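Local coordinates for protease Do-like 2, chloroplastic (PDB 4FLN), which acts as a chloroplast serine protease that makes the primary cut in the photodamaged D1 protein of plant photosystem II, at residues Lys100-Arg103 / Arg108-Val111; Asn443-Pro446 / His451-Ala454. One frame throughout, in Å; residues are numbered along the deposited sequence.

Contact 1: residues Lys100-Arg103 / Arg108-Val111; sequences KVKR and RKYV
Val101 and Tyr110 face each other as a hydrogen-bonded pair where two antiparallel strands, 96-102 and 110-118, meet beside the loop that joins them, in the first barrel of the protease domain. Tyr110 N donates to Val101 O at 2.7 Å, and Val101 N returns a bond to Tyr110 O at 2.8 Å. One step along, Lys100 and Val111 form the neighbouring non-hydrogen-bonded pair, with their CA atoms 4.3 Å apart.

Side chains alternate between the two faces along each strand, so residues paired across the hairpin share a face: Val101 and Tyr110 lie on one, where Val101 CG2 comes within 4.3 Å of Tyr110 CB. With CG beside its own backbone N (chi1 -67°), the phenol ring runs back toward the turn. There Arg108 CG sits over one face of it, near the rim, while Phe133 meets it edge-to-face. The hairpin belongs to the first of the two six-stranded antiparallel barrels of the chymotrypsin-like fold, and strand 50-57 closes this barrel by pairing with the other side of strand 96-102.

Nearer the turn, the aliphatic lengths of Lys102 and Lys109 run beside each other: Lys102 CB lies 4.2 Å from Lys109 CG, and Lys102 CG approaches the carbonyl Arg108 O at 3.8 Å. Lys100 CD and Lys109 CE also run close, bringing the ammonium groups Lys100 NZ and Lys109 NZ to 5.1 Å. Tyr54 takes Lys109 in a cation-pi contact. Glu432 of one neighbouring subunit packs on Lys100, and Glu311 of another neighbouring subunit packs on Lys109.

Contact 2: residues Asn443-Pro446 / His451-Ala454; sequences NGIP and HHLA
The imidazole of His452 points its CE1 corner at the carbonyl of Pro446 and the side chain of Ile445, an example of a helix meeting a short edge strand through one flat side chain. Pro446 O approaches the ring at its edge, close to the ring plane, 3.3 Å from His452 CE1. This stays a carbonyl-to-carbon contact, since His452 ND1, 3.7 Å from Pro446 O, is already taken as an acceptor by Arg448 N. Ile445, whose CB is directed at the helix, brings its CG2 branch obliquely to the same corner, 4.3 Å from His452 CE1. Proline takes part differently: the CB of Pro446 is directed away from the helix, and its carbonyl makes the approach.

What carries the imidazole across is its first torsion, with CG anti to the backbone N (chi1 -174°), which extends the side chain from the helix toward the strand. Its rotation is fixed from the intervening loop by the bond from Arg448 N, which is consistent with a proton on NE2. Tyr507, from the C-terminal tail, meets the imidazole with its ring only about 15° from parallel.

Ile445 and Pro446 form strand 445-446, which folds back on strand 437-442 through Asn443 and Gly444. Their positive phi angles are those of a type I' turn, the classic Asn-Gly hairpin. This hairpin belongs to the sheet of the second PDZ domain, and helix 450-459 follows after a short loop in which Asn449 OD1 accepts a bond from His452 N; strand 464-469 then pairs with strand 437-442.

How the contacts relate
Contacts 1 and 2 lie in separate domains, the protease barrel and the second PDZ domain, with centres 49 Å apart and nearest atoms about 33 Å apart. Neither is at the annotated catalytic site, yet the hairpin of contact 1 lies in sequence between His91 and Asp122, which with Ser200 make up the charge relay system assigned by similarity. Their settings in the hexamer differ too. Residues 100-103 and 108-111 are touched by two other subunits, and Glu432 of one of these falls within its second PDZ domain, the kind of domain that holds contact 2. No other chain reaches residues 443-446 or 451-454.

Contact 1: residues Lys100-Arg103 / Arg108-Val111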
loop_
_atom_site.group_PDB
_atom_site.type_symbol
_atom_site.label_atom_id
_atom_site.label_comp_id
_atom_site.label_asym_id
_atom_site.label_seq_id
_atom_site.Cartn_x
_atom_site.Cartn_y
_atom_site.Cartn_z
ATOM N N LYS B 100 -39.680 4.188 3.761
ATOM C CA LYS B 100 -40.629 3.709 2.768
ATOM C C LYS B 100 -40.435 2.217 2.561
ATOM O O LYS B 100 -39.318 1.708 2.621
ATOM C CB LYS B 100 -40.427 4.460 1.448
ATOM C CG LYS B 100 -39.533 5.695 1.574
ATOM C CD LYS B 100 -38.684 5.918 0.323
ATOM C CE LYS B 100 -37.656 7.029 0.521
ATOM N NZ LYS B 100 -36.705 7.139 -0.629
ATOM N N VAL B 101 -41.523 1.505 2.320
ATOM C CA VAL B 101 -41.420 0.067 2.134
ATOM C C VAL B 101 -42.152 -0.394 0.880
ATOM O O VAL B 101 -43.161 0.188 0.479
ATOM C CB VAL B 101 -41.946 -0.694 3.356
ATOM C CG1 VAL B 101 -41.017 -0.481 4.533
ATOM C CG2 VAL B 101 -43.359 -0.241 3.690
ATOM N N LYS B 102 -41.636 -1.445 0.262
ATOM C CA LYS B 102 -42.177 -1.902 -1.004
ATOM C C LYS B 102 -42.486 -3.390 -0.922
ATOM O O LYS B 102 -41.632 -4.190 -0.554
ATOM C CB LYS B 102 -41.187 -1.599 -2.134
ATOM C CG LYS B 102 -41.718 -1.797 -3.541
ATOM C CD LYS B 102 -40.711 -1.280 -4.565
ATOM C CE LYS B 102 -41.147 -1.543 -6.008
ATOM N NZ LYS B 102 -40.999 -2.977 -6.409
ATOM N N ARG B 103 -43.722 -3.751 -1.241
ATOM C CA ARG B 103 -44.134 -5.149 -1.246
ATOM C C ARG B 103 -43.466 -5.871 -2.416
ATOM O O ARG B 103 -43.073 -5.243 -3.395
ATOM C CB ARG B 103 -45.662 -5.252 -1.339
ATOM C CG ARG B 103 -46.311 -5.975 -0.174
ATOM C CD ARG B 103 -47.549 -5.245 0.309
ATOM N NE ARG B 103 -48.534 -5.047 -0.754
ATOM C CZ ARG B 103 -49.641 -5.771 -0.896
ATOM N NH1 ARG B 103 -49.915 -6.746 -0.035
ATOM N NH2 ARG B 103 -50.479 -5.514 -1.894
ATOM N N ARG B 108 -45.684 0.289 -6.569
ATOM C CA ARG B 108 -45.812 1.411 -5.637
ATOM C C ARG B 108 -45.023 1.214 -4.335
ATOM O O ARG B 108 -44.999 0.123 -3.773
ATOM C CB ARG B 108 -47.297 1.646 -5.320
ATOM C CG ARG B 108 -47.600 2.817 -4.388
ATOM C CD ARG B 108 -49.041 2.743 -3.869
ATOM N NE ARG B 108 -49.369 3.830 -2.945
ATOM C CZ ARG B 108 -50.516 3.923 -2.276
ATOM N NH1 ARG B 108 -51.447 2.991 -2.422
ATOM N NH2 ARG B 108 -50.731 4.947 -1.456
ATOM N N LYS B 109 -44.368 2.277 -3.872
ATOM C CA LYS B 109 -43.762 2.306 -2.542
ATOM C C LYS B 109 -44.776 2.803 -1.513
ATOM O O LYS B 109 -45.585 3.679 -1.814
ATOM C CB LYS B 109 -42.546 3.232 -2.524
ATOM C CG LYS B 109 -41.212 2.531 -2.677
ATOM C CD LYS B 109 -40.395 3.134 -3.809
ATOM C CE LYS B 109 -39.034 3.579 -3.323
ATOM N NZ LYS B 109 -38.162 4.038 -4.444
ATOM N N TYR B 110 -44.736 2.262 -0.299
ATOM C CA TYR B 110 -45.582 2.787 0.765
ATOM C C TYR B 110 -44.729 3.463 1.830
ATOM O O TYR B 110 -43.501 3.416 1.779
ATOM C CB TYR B 110 -46.439 1.674 1.364
ATOM C CG TYR B 110 -47.454 1.144 0.386
ATOM C CD1 TYR B 110 -47.088 0.241 -0.598
ATOM C CD2 TYR B 110 -48.777 1.570 0.424
ATOM C CE1 TYR B 110 -48.013 -0.239 -1.511
ATOM C CE2 TYR B 110 -49.709 1.094 -0.485
ATOM C CZ TYR B 110 -49.319 0.190 -1.449
ATOM O OH TYR B 110 -50.231 -0.292 -2.354
ATOM N N VAL B 111 -45.375 4.080 2.809
ATOM C CA VAL B 111 -44.649 4.918 3.753
ATOM C C VAL B 111 -44.830 4.416 5.182
ATOM O O VAL B 111 -45.953 4.186 5.636
ATOM C CB VAL B 111 -45.073 6.392 3.613
ATOM C CG1 VAL B 111 -46.574 6.530 3.814
ATOM C CG2 VAL B 111 -44.284 7.282 4.571
#

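Contact 2: residues Asn443-Pro446 / His451-Ala454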
loop_
_atom_site.group_PDB
_atom_site.type_symbol
_atom_site.label_atom_id
_atom_site.label_comp_id
_atom_site.label_asym_id
_atom_site.label_seq_id
_atom_site.Cartn_x
_atom_site.Cartn_y
_atom_site.Cartn_z
ATOM N N ASN B 443 -14.858 27.588 37.917
ATOM C CA ASN B 443 -14.836 28.464 39.084
ATOM C C ASN B 443 -14.776 27.677 40.393
ATOM O O ASN B 443 -15.454 28.010 41.366
ATOM C CB ASN B 443 -16.027 29.422 39.065
ATOM C CG ASN B 443 -15.917 30.461 37.961
ATOM O OD1 ASN B 443 -15.042 30.375 37.094
ATOM N ND2 ASN B 443 -16.802 31.449 37.988
ATOM N N GLY B 444 -13.963 26.622 40.395
ATOM C CA GLY B 444 -13.737 25.817 41.581
ATOM C C GLY B 444 -14.624 24.587 41.676
ATOM O O GLY B 444 -14.331 23.663 42.435
ATOM N N ILE B 445 -15.700 24.566 40.896
ATOM C CA ILE B 445 -16.701 23.513 41.010
ATOM C C ILE B 445 -16.537 22.360 40.020
ATOM O O ILE B 445 -16.519 22.572 38.809
ATOM C CB ILE B 445 -18.098 24.083 40.814
ATOM C CG1 ILE B 445 -18.270 25.344 41.652
ATOM C CG2 ILE B 445 -19.138 23.039 41.156
ATOM C CD1 ILE B 445 -19.682 25.857 41.667
ATOM N N PRO B 446 -16.436 21.127 40.536
ATOM C CA PRO B 446 -16.338 19.937 39.683
ATOM C C PRO B 446 -17.573 19.776 38.793
ATOM O O PRO B 446 -18.712 19.814 39.268
ATOM C CB PRO B 446 -16.256 18.794 40.697
ATOM C CG PRO B 446 -15.662 19.416 41.903
ATOM C CD PRO B 446 -16.265 20.796 41.959
ATOM N N HIS B 451 -25.009 19.776 31.217
ATOM C CA HIS B 451 -26.181 20.538 31.631
ATOM C C HIS B 451 -25.802 21.310 32.889
ATOM O O HIS B 451 -26.156 22.478 33.062
ATOM C CB HIS B 451 -27.336 19.579 31.923
ATOM C CG HIS B 451 -28.696 20.190 31.781
ATOM N ND1 HIS B 451 -29.200 21.107 32.677
ATOM C CD2 HIS B 451 -29.670 19.990 30.862
ATOM C CE1 HIS B 451 -30.418 21.457 32.308
ATOM N NE2 HIS B 451 -30.727 20.796 31.207
ATOM N N HIS B 452 -25.071 20.633 33.767
ATOM C CA HIS B 452 -24.513 21.241 34.964
ATOM C C HIS B 452 -23.622 22.423 34.575
ATOM O O HIS B 452 -23.840 23.558 35.020
ATOM C CB HIS B 452 -23.695 20.201 35.727
ATOM C CG HIS B 452 -23.183 20.679 37.046
ATOM N ND1 HIS B 452 -22.064 20.142 37.647
ATOM C CD2 HIS B 452 -23.632 21.644 37.882
ATOM C CE1 HIS B 452 -21.849 20.752 38.799
ATOM N NE2 HIS B 452 -22.784 21.671 38.962
ATOM N N LEU B 453 -22.620 22.163 33.739
ATOM C CA LEU B 453 -21.750 23.240 33.292
ATOM C C LEU B 453 -22.580 24.403 32.778
ATOM O O LEU B 453 -22.299 25.559 33.087
ATOM C CB LEU B 453 -20.797 22.771 32.200
ATOM C CG LEU B 453 -19.904 23.885 31.664
ATOM C CD1 LEU B 453 -18.982 24.396 32.768
ATOM C CD2 LEU B 453 -19.107 23.420 30.447
ATOM N N ALA B 454 -23.609 24.088 32.000
ATOM C CA ALA B 454 -24.467 25.104 31.399
ATOM C C ALA B 454 -25.243 25.892 32.463
ATOM O O ALA B 454 -25.460 27.100 32.329
ATOM C CB ALA B 454 -25.413 24.466 30.398
#